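Local coordinates for protein carbohydrate kinase, FGGY (Rhodospirillum rubrum, PDB 3IFR) that probably phosphorylates D-xylulose with ATP, as a xylulose kinase of the FGGY carbohydrate kinase family built on the actin-like ATPase fold, at residues D245-A250 / L294-G299; L251-T256 / D260-F265; I271-A276 / A392-I397; G409-R414 / V428-N433; A442-I447 / L453-V458. All blocks are in the same frame, centred on the assembly; numbering follows the deposited sequence.

Contact 1. Residues D245-A250 / L294-G299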
# COMPACT_ATOMS: atom_id res chain seq x y z
N ASP A 245 5.80 -1.54 -2.38
CA ASP A 245 5.06 -2.67 -1.86
C ASP A 245 3.58 -2.81 -2.16
O ASP A 245 3.17 -3.84 -2.55
CB ASP A 245 5.36 -2.99 -0.39
CG ASP A 245 4.84 -1.98 0.58
OD1 ASP A 245 4.36 -0.93 0.22
OD2 ASP A 245 4.90 -2.26 1.72
N HIS A 246 2.79 -1.77 -1.98
CA HIS A 246 1.39 -1.89 -2.25
C HIS A 246 1.05 -2.08 -3.73
O HIS A 246 0.15 -2.78 -4.04
CB HIS A 246 0.55 -0.79 -1.56
CG HIS A 246 0.80 0.58 -2.08
ND1 HIS A 246 2.01 1.20 -1.98
CD2 HIS A 246 -0.01 1.45 -2.71
CE1 HIS A 246 1.94 2.39 -2.52
NE2 HIS A 246 0.72 2.56 -2.97
N ILE A 247 1.83 -1.49 -4.62
CA ILE A 247 1.71 -1.69 -6.04
C ILE A 247 2.09 -3.13 -6.47
O ILE A 247 1.42 -3.72 -7.31
CB ILE A 247 2.56 -0.66 -6.86
CG1 ILE A 247 2.42 0.74 -6.26
CG2 ILE A 247 2.09 -0.67 -8.34
CD1 ILE A 247 0.97 1.20 -6.24
N ALA A 248 3.15 -3.69 -5.88
CA ALA A 248 3.53 -5.06 -6.20
C ALA A 248 2.42 -5.98 -5.71
O ALA A 248 2.10 -6.97 -6.37
CB ALA A 248 4.86 -5.44 -5.58
N SER A 249 1.81 -5.63 -4.59
CA SER A 249 0.64 -6.38 -4.13
C SER A 249 -0.49 -6.27 -5.14
O SER A 249 -1.16 -7.26 -5.43
CB SER A 249 0.16 -5.92 -2.76
OG SER A 249 0.62 -6.81 -1.78
N ALA A 250 -0.72 -5.08 -5.70
CA ALA A 250 -1.79 -4.96 -6.70
C ALA A 250 -1.50 -5.89 -7.90
O ALA A 250 -2.31 -6.70 -8.28
CB ALA A 250 -1.99 -3.53 -7.14
N LEU A 294 1.67 2.30 -17.39
CA LEU A 294 0.50 2.53 -16.57
C LEU A 294 0.80 3.32 -15.30
O LEU A 294 1.95 3.34 -14.81
CB LEU A 294 -0.24 1.21 -16.29
CG LEU A 294 -0.65 0.39 -17.55
CD1 LEU A 294 -1.49 -0.78 -17.19
CD2 LEU A 294 -1.37 1.24 -18.62
N TYR A 295 -0.24 4.00 -14.81
CA TYR A 295 -0.27 4.64 -13.51
C TYR A 295 -1.12 3.81 -12.55
O TYR A 295 -1.86 2.91 -12.96
CB TYR A 295 -0.81 6.06 -13.66
CG TYR A 295 0.08 6.93 -14.52
CD1 TYR A 295 -0.10 7.04 -15.87
CD2 TYR A 295 1.13 7.66 -13.96
CE1 TYR A 295 0.73 7.85 -16.66
CE2 TYR A 295 1.95 8.47 -14.74
CZ TYR A 295 1.74 8.55 -16.09
OH TYR A 295 2.57 9.35 -16.85
N ALA A 296 -1.01 4.10 -11.25
CA ALA A 296 -1.75 3.35 -10.23
C ALA A 296 -2.34 4.27 -9.15
O ALA A 296 -1.91 4.27 -8.01
CB ALA A 296 -0.87 2.26 -9.58
N PRO A 297 -3.36 5.06 -9.52
CA PRO A 297 -3.99 5.89 -8.50
C PRO A 297 -4.45 4.97 -7.39
O PRO A 297 -4.94 3.90 -7.69
CB PRO A 297 -5.22 6.47 -9.22
CG PRO A 297 -4.90 6.41 -10.66
CD PRO A 297 -4.00 5.19 -10.85
N ASN A 298 -4.30 5.36 -6.14
CA ASN A 298 -4.70 4.52 -5.02
C ASN A 298 -5.23 5.36 -3.87
O ASN A 298 -5.03 6.57 -3.81
CB ASN A 298 -3.55 3.62 -4.50
CG ASN A 298 -2.35 4.42 -4.04
OD1 ASN A 298 -2.12 4.61 -2.82
ND2 ASN A 298 -1.60 4.93 -5.00
N GLY A 299 -5.90 4.69 -2.96
CA GLY A 299 -6.47 5.35 -1.82
C GLY A 299 -6.47 4.37 -0.68
O GLY A 299 -6.26 3.19 -0.84

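Contact 2. Residues L251-T256 / D260-F265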
# COMPACT_ATOMS: atom_id res chain seq x y z
N LEU A 251 -0.32 -5.77 -8.46
CA LEU A 251 0.14 -6.68 -9.52
C LEU A 251 -0.12 -8.15 -9.21
O LEU A 251 -0.67 -8.87 -10.00
CB LEU A 251 1.64 -6.49 -9.71
CG LEU A 251 2.20 -7.33 -10.85
CD1 LEU A 251 1.43 -7.00 -12.13
CD2 LEU A 251 3.72 -7.11 -11.00
N ALA A 252 0.30 -8.61 -8.05
CA ALA A 252 0.10 -10.02 -7.66
C ALA A 252 -1.35 -10.36 -7.61
O ALA A 252 -1.73 -11.51 -7.85
CB ALA A 252 0.78 -10.32 -6.29
N ALA A 253 -2.19 -9.40 -7.26
CA ALA A 253 -3.62 -9.68 -7.27
C ALA A 253 -4.18 -9.65 -8.70
O ALA A 253 -5.37 -9.85 -8.90
CB ALA A 253 -4.38 -8.74 -6.32
N GLY A 254 -3.33 -9.41 -9.68
CA GLY A 254 -3.76 -9.35 -11.06
C GLY A 254 -4.33 -8.02 -11.51
O GLY A 254 -5.16 -7.98 -12.40
N ILE A 255 -3.92 -6.92 -10.89
CA ILE A 255 -4.30 -5.62 -11.42
C ILE A 255 -3.22 -5.19 -12.43
O ILE A 255 -2.14 -4.64 -12.05
CB ILE A 255 -4.52 -4.58 -10.30
CG1 ILE A 255 -5.95 -4.70 -9.74
CG2 ILE A 255 -4.36 -3.17 -10.82
CD1 ILE A 255 -6.14 -5.82 -8.79
N THR A 256 -3.50 -5.47 -13.70
CA THR A 256 -2.55 -5.27 -14.79
C THR A 256 -3.08 -4.48 -15.98
O THR A 256 -2.31 -4.04 -16.83
CB THR A 256 -2.00 -6.62 -15.35
OG1 THR A 256 -3.02 -7.27 -16.10
CG2 THR A 256 -1.58 -7.55 -14.25
N ASP A 260 -8.71 -2.10 -14.06
CA ASP A 260 -8.64 -3.10 -13.01
C ASP A 260 -8.59 -2.43 -11.65
O ASP A 260 -7.84 -1.49 -11.47
CB ASP A 260 -7.35 -3.93 -13.14
CG ASP A 260 -7.39 -4.87 -14.31
OD1 ASP A 260 -8.47 -4.98 -14.90
OD2 ASP A 260 -6.35 -5.52 -14.64
N VAL A 261 -9.35 -2.94 -10.69
CA VAL A 261 -9.40 -2.36 -9.36
C VAL A 261 -9.25 -3.44 -8.29
O VAL A 261 -9.93 -4.45 -8.32
CB VAL A 261 -10.75 -1.64 -9.12
CG1 VAL A 261 -10.77 -1.00 -7.76
CG2 VAL A 261 -11.04 -0.62 -10.22
N LEU A 262 -8.35 -3.20 -7.35
CA LEU A 262 -8.21 -4.07 -6.20
C LEU A 262 -8.87 -3.42 -4.99
O LEU A 262 -8.72 -2.21 -4.73
CB LEU A 262 -6.73 -4.39 -5.91
CG LEU A 262 -6.58 -5.22 -4.63
CD1 LEU A 262 -7.14 -6.63 -4.88
CD2 LEU A 262 -5.16 -5.31 -4.15
N LEU A 263 -9.60 -4.22 -4.25
CA LEU A 263 -10.20 -3.75 -3.02
C LEU A 263 -9.65 -4.61 -1.92
O LEU A 263 -9.94 -5.81 -1.86
CB LEU A 263 -11.69 -3.96 -3.09
CG LEU A 263 -12.65 -2.91 -3.62
CD1 LEU A 263 -12.01 -1.86 -4.54
CD2 LEU A 263 -13.73 -3.70 -4.27
N LYS A 264 -8.91 -3.99 -1.00
CA LYS A 264 -8.10 -4.70 -0.02
C LYS A 264 -8.78 -4.56 1.32
O LYS A 264 -8.78 -3.48 1.91
CB LYS A 264 -6.72 -4.04 0.05
CG LYS A 264 -5.58 -4.96 0.42
CD LYS A 264 -4.24 -4.42 -0.11
CE LYS A 264 -3.07 -5.30 0.34
NZ LYS A 264 -3.21 -5.71 1.77
N PHE A 265 -9.39 -5.64 1.79
CA PHE A 265 -10.06 -5.61 3.10
C PHE A 265 -9.10 -5.96 4.25
O PHE A 265 -9.22 -7.00 4.88
CB PHE A 265 -11.29 -6.50 3.09
CG PHE A 265 -12.36 -5.99 2.20
CD1 PHE A 265 -13.39 -5.22 2.71
CD2 PHE A 265 -12.31 -6.22 0.83
CE1 PHE A 265 -14.35 -4.73 1.89
CE2 PHE A 265 -13.26 -5.73 0.01
CZ PHE A 265 -14.27 -4.98 0.52

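Contact 3. Residues I271-A276 / A392-I397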
# COMPACT_ATOMS: atom_id res chain seq x y z
N ILE A 271 -7.51 0.92 -1.89
CA ILE A 271 -8.06 0.71 -3.21
C ILE A 271 -7.02 1.13 -4.22
O ILE A 271 -6.46 2.21 -4.11
CB ILE A 271 -9.41 1.45 -3.35
CG1 ILE A 271 -9.94 1.37 -4.78
CG2 ILE A 271 -9.29 2.91 -2.86
CD1 ILE A 271 -11.34 1.97 -4.86
N ILE A 272 -6.71 0.24 -5.16
CA ILE A 272 -5.58 0.43 -6.05
C ILE A 272 -6.16 0.13 -7.42
O ILE A 272 -6.93 -0.81 -7.58
CB ILE A 272 -4.43 -0.56 -5.74
CG1 ILE A 272 -4.24 -0.71 -4.22
CG2 ILE A 272 -3.15 -0.14 -6.42
CD1 ILE A 272 -2.85 -1.32 -3.78
N VAL A 273 -5.83 0.96 -8.41
CA VAL A 273 -6.46 0.86 -9.71
C VAL A 273 -5.39 1.02 -10.75
O VAL A 273 -4.51 1.84 -10.58
CB VAL A 273 -7.42 2.03 -9.86
CG1 VAL A 273 -8.01 2.06 -11.23
CG2 VAL A 273 -8.50 1.92 -8.79
N ALA A 274 -5.43 0.24 -11.82
CA ALA A 274 -4.52 0.48 -12.93
C ALA A 274 -5.22 1.41 -13.93
O ALA A 274 -6.42 1.27 -14.16
CB ALA A 274 -4.12 -0.84 -13.58
N SER A 275 -4.50 2.36 -14.50
CA SER A 275 -5.10 3.37 -15.37
C SER A 275 -4.07 3.86 -16.35
O SER A 275 -2.88 3.94 -16.01
CB SER A 275 -5.61 4.56 -14.54
OG SER A 275 -5.69 5.72 -15.33
N ALA A 276 -4.50 4.17 -17.58
CA ALA A 276 -3.59 4.82 -18.52
C ALA A 276 -3.52 6.32 -18.26
O ALA A 276 -2.72 7.02 -18.87
CB ALA A 276 -4.02 4.58 -19.91
N ALA A 392 -16.44 5.91 -7.27
CA ALA A 392 -17.10 7.02 -7.93
C ALA A 392 -16.04 8.10 -8.20
O ALA A 392 -16.00 8.73 -9.26
CB ALA A 392 -18.27 7.58 -7.05
N VAL A 393 -15.18 8.32 -7.22
CA VAL A 393 -14.14 9.30 -7.45
C VAL A 393 -13.23 8.86 -8.58
O VAL A 393 -12.94 9.67 -9.45
CB VAL A 393 -13.41 9.72 -6.16
CG1 VAL A 393 -12.21 10.60 -6.47
CG2 VAL A 393 -14.38 10.46 -5.28
N LEU A 394 -12.79 7.60 -8.58
CA LEU A 394 -11.94 7.11 -9.67
C LEU A 394 -12.58 7.40 -11.03
O LEU A 394 -11.97 7.99 -11.94
CB LEU A 394 -11.72 5.59 -9.55
CG LEU A 394 -10.62 4.93 -8.70
CD1 LEU A 394 -9.44 5.87 -8.43
CD2 LEU A 394 -11.14 4.31 -7.41
N ASP A 395 -13.84 7.00 -11.13
CA ASP A 395 -14.67 7.27 -12.28
C ASP A 395 -14.65 8.74 -12.68
O ASP A 395 -14.42 9.07 -13.84
CB ASP A 395 -16.10 6.83 -11.99
CG ASP A 395 -16.74 6.13 -13.18
OD1 ASP A 395 -16.54 6.59 -14.32
OD2 ASP A 395 -17.42 5.10 -12.97
N ASP A 396 -14.90 9.62 -11.72
CA ASP A 396 -14.91 11.04 -11.97
C ASP A 396 -13.61 11.53 -12.58
O ASP A 396 -13.62 12.42 -13.47
CB ASP A 396 -15.06 11.80 -10.68
CG ASP A 396 -16.47 11.97 -10.26
OD1 ASP A 396 -17.36 11.34 -10.88
OD2 ASP A 396 -16.68 12.72 -9.27
N ILE A 397 -12.50 11.02 -12.08
CA ILE A 397 -11.21 11.55 -12.53
C ILE A 397 -10.87 11.00 -13.90
O ILE A 397 -9.96 11.49 -14.57
CB ILE A 397 -10.04 11.21 -11.60
CG1 ILE A 397 -10.35 11.45 -10.15
CG2 ILE A 397 -8.84 12.03 -11.98
CD1 ILE A 397 -9.34 10.69 -9.23

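Contact 4. Residues G409-R414 / V428-N433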
# COMPACT_ATOMS: atom_id res chain seq x y z
N GLY A 409 -8.20 -10.10 4.45
CA GLY A 409 -9.01 -10.73 5.48
C GLY A 409 -10.51 -10.69 5.30
O GLY A 409 -11.18 -11.66 5.58
N GLY A 410 -11.04 -9.56 4.86
CA GLY A 410 -12.48 -9.41 4.77
C GLY A 410 -13.08 -10.37 3.75
O GLY A 410 -14.28 -10.69 3.82
N THR A 411 -12.27 -10.84 2.81
CA THR A 411 -12.77 -11.78 1.82
C THR A 411 -13.20 -13.11 2.44
O THR A 411 -13.91 -13.87 1.84
CB THR A 411 -11.76 -12.08 0.72
OG1 THR A 411 -10.57 -12.65 1.29
CG2 THR A 411 -11.44 -10.82 -0.06
N ARG A 412 -12.77 -13.38 3.66
CA ARG A 412 -13.24 -14.58 4.34
C ARG A 412 -14.71 -14.46 4.77
O ARG A 412 -15.31 -15.46 5.19
CB ARG A 412 -12.38 -14.88 5.55
CG ARG A 412 -11.02 -15.51 5.25
CD ARG A 412 -10.19 -15.68 6.55
NE ARG A 412 -9.26 -14.57 6.82
CZ ARG A 412 -7.99 -14.53 6.39
NH1 ARG A 412 -7.50 -15.53 5.67
NH2 ARG A 412 -7.21 -13.48 6.67
N SER A 413 -15.30 -13.26 4.68
CA SER A 413 -16.73 -13.11 4.98
C SER A 413 -17.61 -13.08 3.73
O SER A 413 -17.59 -12.12 2.95
CB SER A 413 -16.99 -11.87 5.83
OG SER A 413 -18.33 -11.42 5.63
N ARG A 414 -18.39 -14.15 3.54
CA ARG A 414 -19.23 -14.28 2.34
C ARG A 414 -20.35 -13.25 2.42
O ARG A 414 -20.85 -12.74 1.41
CB ARG A 414 -19.78 -15.71 2.22
CG ARG A 414 -20.65 -15.94 0.98
CD ARG A 414 -19.90 -15.50 -0.30
NE ARG A 414 -20.70 -15.58 -1.55
CZ ARG A 414 -21.66 -14.72 -1.88
NH1 ARG A 414 -21.99 -13.73 -1.06
NH2 ARG A 414 -22.32 -14.87 -3.03
N VAL A 428 -17.40 -9.10 -8.27
CA VAL A 428 -16.18 -8.90 -7.52
C VAL A 428 -15.39 -10.21 -7.50
O VAL A 428 -15.89 -11.22 -7.02
CB VAL A 428 -16.45 -8.45 -6.05
CG1 VAL A 428 -15.16 -8.37 -5.30
CG2 VAL A 428 -17.22 -7.11 -5.96
N GLN A 429 -14.17 -10.22 -8.02
CA GLN A 429 -13.36 -11.45 -7.99
C GLN A 429 -12.55 -11.54 -6.70
O GLN A 429 -11.62 -10.76 -6.50
CB GLN A 429 -12.39 -11.49 -9.18
CG GLN A 429 -11.37 -12.66 -9.12
CD GLN A 429 -12.04 -14.02 -9.38
OE1 GLN A 429 -12.34 -14.35 -10.53
NE2 GLN A 429 -12.28 -14.78 -8.31
N LEU A 430 -12.91 -12.48 -5.82
CA LEU A 430 -12.19 -12.69 -4.56
C LEU A 430 -10.90 -13.47 -4.85
O LEU A 430 -10.85 -14.29 -5.78
CB LEU A 430 -13.03 -13.47 -3.55
CG LEU A 430 -14.34 -12.89 -3.05
CD1 LEU A 430 -14.89 -13.76 -1.86
CD2 LEU A 430 -14.14 -11.39 -2.64
N LEU A 431 -9.86 -13.19 -4.07
CA LEU A 431 -8.59 -13.90 -4.19
C LEU A 431 -7.84 -13.85 -2.86
O LEU A 431 -8.11 -13.01 -1.99
CB LEU A 431 -7.73 -13.29 -5.28
CG LEU A 431 -7.29 -11.87 -4.92
CD1 LEU A 431 -5.80 -11.84 -4.66
CD2 LEU A 431 -7.64 -10.91 -6.05
N ALA A 432 -6.92 -14.78 -2.68
CA ALA A 432 -6.07 -14.74 -1.51
C ALA A 432 -4.64 -14.51 -1.97
O ALA A 432 -4.17 -15.13 -2.93
CB ALA A 432 -6.17 -16.03 -0.72
N ASN A 433 -3.93 -13.63 -1.29
CA ASN A 433 -2.57 -13.32 -1.69
C ASN A 433 -1.78 -13.22 -0.43
O ASN A 433 -1.43 -12.13 -0.02
CB ASN A 433 -2.59 -11.97 -2.38
CG ASN A 433 -1.29 -11.62 -3.05
OD1 ASN A 433 -1.24 -10.59 -3.76
ND2 ASN A 433 -0.21 -12.45 -2.85

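Contact 5. Residues A442-I447 / L453-V458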
# COMPACT_ATOMS: atom_id res chain seq x y z
N ALA A 442 8.77 -10.85 -7.33
CA ALA A 442 9.29 -11.93 -8.18
C ALA A 442 8.82 -11.69 -9.62
O ALA A 442 9.58 -11.90 -10.56
CB ALA A 442 8.81 -13.26 -7.70
N TRP A 443 7.57 -11.25 -9.78
CA TRP A 443 7.02 -11.11 -11.11
C TRP A 443 7.77 -10.10 -11.96
O TRP A 443 7.86 -10.25 -13.18
CB TRP A 443 5.51 -10.82 -11.09
CG TRP A 443 4.87 -11.42 -12.28
CD1 TRP A 443 4.31 -10.77 -13.36
CD2 TRP A 443 4.81 -12.81 -12.57
NE1 TRP A 443 3.87 -11.70 -14.30
CE2 TRP A 443 4.16 -12.95 -13.83
CE3 TRP A 443 5.21 -13.96 -11.88
CZ2 TRP A 443 3.92 -14.20 -14.39
CZ3 TRP A 443 4.96 -15.20 -12.45
CH2 TRP A 443 4.31 -15.30 -13.69
N VAL A 444 8.29 -9.07 -11.34
CA VAL A 444 9.01 -8.08 -12.11
C VAL A 444 10.24 -8.70 -12.72
O VAL A 444 10.63 -8.38 -13.86
CB VAL A 444 9.41 -6.89 -11.26
CG1 VAL A 444 10.38 -6.05 -12.00
CG2 VAL A 444 8.18 -6.10 -10.84
N ALA A 445 10.88 -9.57 -11.97
CA ALA A 445 12.11 -10.16 -12.44
C ALA A 445 11.76 -11.29 -13.39
O ALA A 445 12.55 -11.64 -14.26
CB ALA A 445 12.93 -10.68 -11.27
N ALA A 446 10.57 -11.85 -13.21
CA ALA A 446 10.12 -12.95 -14.07
C ALA A 446 9.97 -12.43 -15.52
O ALA A 446 10.46 -13.04 -16.47
CB ALA A 446 8.81 -13.48 -13.58
N ILE A 447 9.31 -11.29 -15.66
CA ILE A 447 9.06 -10.72 -16.94
C ILE A 447 10.34 -10.14 -17.53
O ILE A 447 10.44 -9.97 -18.72
CB ILE A 447 7.95 -9.70 -16.83
CG1 ILE A 447 6.62 -10.46 -16.82
CG2 ILE A 447 7.98 -8.70 -17.98
CD1 ILE A 447 5.56 -9.73 -16.11
N LEU A 453 6.19 -14.82 -20.81
CA LEU A 453 5.16 -14.46 -19.87
C LEU A 453 4.70 -13.05 -19.95
O LEU A 453 5.46 -12.19 -20.20
CB LEU A 453 5.64 -14.72 -18.46
CG LEU A 453 5.98 -16.16 -18.19
CD1 LEU A 453 7.08 -16.21 -17.25
CD2 LEU A 453 4.77 -16.85 -17.69
N GLY A 454 3.44 -12.84 -19.72
CA GLY A 454 2.92 -11.49 -19.58
C GLY A 454 2.70 -11.09 -18.15
O GLY A 454 2.73 -11.92 -17.30
N TRP A 455 2.46 -9.82 -17.89
CA TRP A 455 2.20 -9.30 -16.56
C TRP A 455 0.98 -9.96 -15.94
O TRP A 455 0.98 -10.42 -14.84
CB TRP A 455 2.07 -7.77 -16.60
CG TRP A 455 3.32 -7.06 -16.94
CD1 TRP A 455 3.68 -6.64 -18.14
CD2 TRP A 455 4.40 -6.72 -16.07
NE1 TRP A 455 4.88 -6.06 -18.11
CE2 TRP A 455 5.36 -6.09 -16.84
CE3 TRP A 455 4.64 -6.87 -14.71
CZ2 TRP A 455 6.55 -5.63 -16.32
CZ3 TRP A 455 5.77 -6.40 -14.20
CH2 TRP A 455 6.73 -5.79 -15.00
N ASP A 456 -0.10 -9.91 -16.67
CA ASP A 456 -1.10 -10.91 -16.84
C ASP A 456 -0.93 -12.22 -16.06
O ASP A 456 -1.80 -12.68 -15.37
CB ASP A 456 -1.02 -11.23 -18.32
CG ASP A 456 -2.31 -11.48 -18.90
OD1 ASP A 456 -3.20 -10.65 -18.82
OD2 ASP A 456 -2.44 -12.56 -19.45
N ASP A 457 0.22 -12.82 -16.20
CA ASP A 457 0.40 -14.16 -15.76
C ASP A 457 0.67 -14.36 -14.28
O ASP A 457 0.64 -15.45 -13.79
CB ASP A 457 1.39 -14.84 -16.66
CG ASP A 457 0.79 -15.20 -17.92
OD1 ASP A 457 -0.17 -15.95 -17.86
OD2 ASP A 457 1.21 -14.71 -18.97
N VAL A 458 0.90 -13.26 -13.59
CA VAL A 458 1.20 -13.27 -12.20
C VAL A 458 0.22 -14.11 -11.41
O VAL A 458 0.53 -14.65 -10.39
CB VAL A 458 1.19 -11.86 -11.64
CG1 VAL A 458 -0.18 -11.29 -11.65
CG2 VAL A 458 1.73 -11.83 -10.31

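Contact 1. Residues D245-A250 / L294-G299
Ile247 packs on Ala296 and Asn298 meets His246 in this small buried contact of the actin-like ATPase fold. It joins helix 245-252, which directly follows strand 238-244 of the first sheet, to the start of strand 298-301, an outermost strand of the second sheet, and to the loop residues just before it. Ile247 makes the apolar half. Its CG1 branch swings to the side of the backbone N, anti to the carbonyl carbon (chi1 -42°), which carries CD1 to within 4.0 Å of Ala296 CB. The same CD1 also lies against one face of the His246 imidazole, offset toward the rim, and so packs that ring from within its own helix.

The polar half is His246 against Asn298. Their side chains meet at about a right angle, with ring and amide planes 63° apart. His246 NE2 comes 3.5 Å from Asn298 OD1, a packing contact that is oblique to the imidazole ring. What fixes the Asn298 amide is its nitrogen, which donates to Asp287 OD1 outside the two segments and to a second acceptor close by in its own segment; the two share ND2 and set the rotation of the amide. A bound phosphate ion, probably from the crystallisation liquor, sits about 3 Å from the Asn298 side chain. The second acceptor is Ala296 O, 3.1 Å from Asn298 ND2 in a nearly straight bond of 169°, with the oxygen almost in the amide plane.

Contact 2. Residues L251-T256 / D260-F265
Ile255 lays its CG1 branch along the start of strand 260-265, and the side chains it meets are turned differently against it. With Asp260 it slides past in the opposite direction, Ile255 CG1 lying 3.8 Å from Asp260 CB. With Leu262 it crosses at about a right angle, and Ile255 CD1 presses to 3.3 Å from Leu262 CB, tighter than usual van der Waals contact. Leu262 extends its CG away from the backbone N (chi1 175°), which sends CD1 on toward the end of the helix, 3.8 Å from Ala253 CB. An alanine in place of Ile255 removes both the CG1 branch and CG2, and would probably leave Asp260 CB and Leu262 CB without the group packed on them, opening a gap between loop and strand.

The polar link is made by the carboxylate of Asp260. Thr256 N donates to Asp260 OD2 at 3.0 Å in a bond bent to 149°, and the oxygen accepts through its anti lone pair, the one facing away from OD1. The same oxygen also accepts from Arg257 N and forms a salt bridge with Arg403 NH1. Two backbone N-H groups and a guanidinium thus grip one buried oxygen, which is likely to favour the charged form of Asp260.

Between helix and loop stands Gly254, with a positive phi of 84° that a side chain would make costly, because a CB would be jammed against the preceding carbonyl. It closes helix 245-252 and releases the chain into the loop leading to strand 260-265, the glycine-ended helix terminus of a Schellman motif.

Contact 3. Residues I271-A276 / A392-I397
Leu394, on helix 372-397, reaches onto strand 269-273 and meets Ile271 and Val273, residues two apart whose CB atoms both face the helix. This is helix-on-sheet packing within the C-terminal half of the actin-like kinase fold: the long helix lies against the mixed sheet in which strand 269-273 has 260-265 and 298-301 for neighbours.

All contact across the two segments is apolar. Ile271, fully extended with CG1 trans to its own N (chi1 174°) and CD1 stretched on beyond it, meets Leu394 tip to tip. Val273 instead passes alongside Leu394 in the opposite direction, its CG2 branch 3.7 Å from Leu394 CG and also near both methyls. One leucine thus meets the end of one strand side chain and the flank of the other. Replacing Leu394 by an alanine would probably leave Ile271 CD1 and Val273 CG2 without their partner and open a gap between helix and sheet.

Other residues extend the same layer: Leu284 also touches Leu394, while Val261 of the adjoining strand touches both Ile271 and Val273. The tightest approach is Ile271 CD1 to Leu394 CD2, at 3.5 Å.

Contact 4. Residues G409-R414 / V428-N433
Thr411 and Leu430 carry most of this contact between the 3-10 turn of residues 409-412 and strand 428-432. Strands 403-407 and 428-432 are parallel neighbours joined through helix 414-424, a beta-alpha-beta crossover, and the turn at the start of that connection packs on the second strand. The side chains of Thr411 and Leu430 slide past each other in opposite directions, with Thr411 CG2 3.8 Å from Leu430 CD2 and Thr411 CB a little farther from the same methyl. The other methyl, Leu430 CD1, lies 3.8 Å from Thr411 O, so the leucine fork touches both the side chain and the backbone of the threonine. Met417 of helix 414-424 and Ala406 of strand 403-407 also touch both residues and add to the apolar surroundings.

The polar part belongs to groups that face elsewhere. Thr411 has OG1 between its backbone N and carbonyl carbon (chi1 60°), which turns its methyl, CG2, toward the leucine and gives the hydroxyl to Asp408 O as a hydrogen bond. Leu431 O lies 4.1 Å from Thr411 OG1, beyond bonding distance. On the strand, Gln429 NE2 donates to Leu430 O at 2.9 Å, fairly straight at 157°. The 3-10 turn is held by backbone bonds such as Arg412 N to Gly409 O, and Ser413 follows as the N-cap of helix 414-424, its OG bonded to Trp416 N.

The chemistry implies a contact of van der Waals packing: the hydroxyl of Thr411 is engaged within its own loop, and its methyl is what meets the leucine.

Contact 5. Residues A442-I447 / L453-V458
Gly454 O is gripped by two donors, the indole NE1 of Trp443 and the backbone N of Asp457, which arrive from opposite faces of its carbonyl plane. Trp443 NE1 stands 3.2 Å from Gly454 O in a fairly straight bond, 155°, and the oxygen lies within 6° of the indole plane, at the ring edge. Asp457 supports the same turn in return: its OD2 accepts from Gly454 N at 3.0 Å through the anti lone pair.

Over one face of the Trp443 ring lies Val458 CA, 3.6 Å from the centroid of the six-membered ring in a CH-pi contact; Ala446 CB lies over the opposite face. The indole is thus held between its own helix and the 3-10 turn of residues 455-458. Here helix 437-448 is followed by a loop that folds back on it before running into strand 463-468, an outermost strand of the C-terminal domain's mixed sheet, and Leu251 of helix 245-252 touches both tryptophans.

The second aromatic, Trp455, receives Ile447 over a face. Ile447, its CG1 leaning to the backbone N side (chi1 -81°), sets CD1 3.5 Å from the centroid of the Trp455 six-membered ring, offset toward the rim, in a CH-pi contact. Val444 CG2 meets the edge of the same ring at Trp455 CZ3, 4.1 Å away.

In the fold
Contacts 1 and 2 share helix 245-252, their centres 8 Å apart, and contact 2 is nested within the loop that contact 1 closes. Contacts 1 to 4 all reach the second six-stranded sheet: strand 298-301 (contact 1) neighbours 269-273 (contact 3), which neighbours 260-265 (contact 2), and strand 428-432 (contact 4) lies two places beyond. Segments of contacts 1 and 3 alternate along the chain, while contacts 4 and 5 follow in series. Contact 5, centred about 23 Å from the centres of contacts 3 and 4, touches only contact 2. Contacts 1 and 2 lie where the helix after the first sheet passes into the second, and so join the two domains of the actin-like fold.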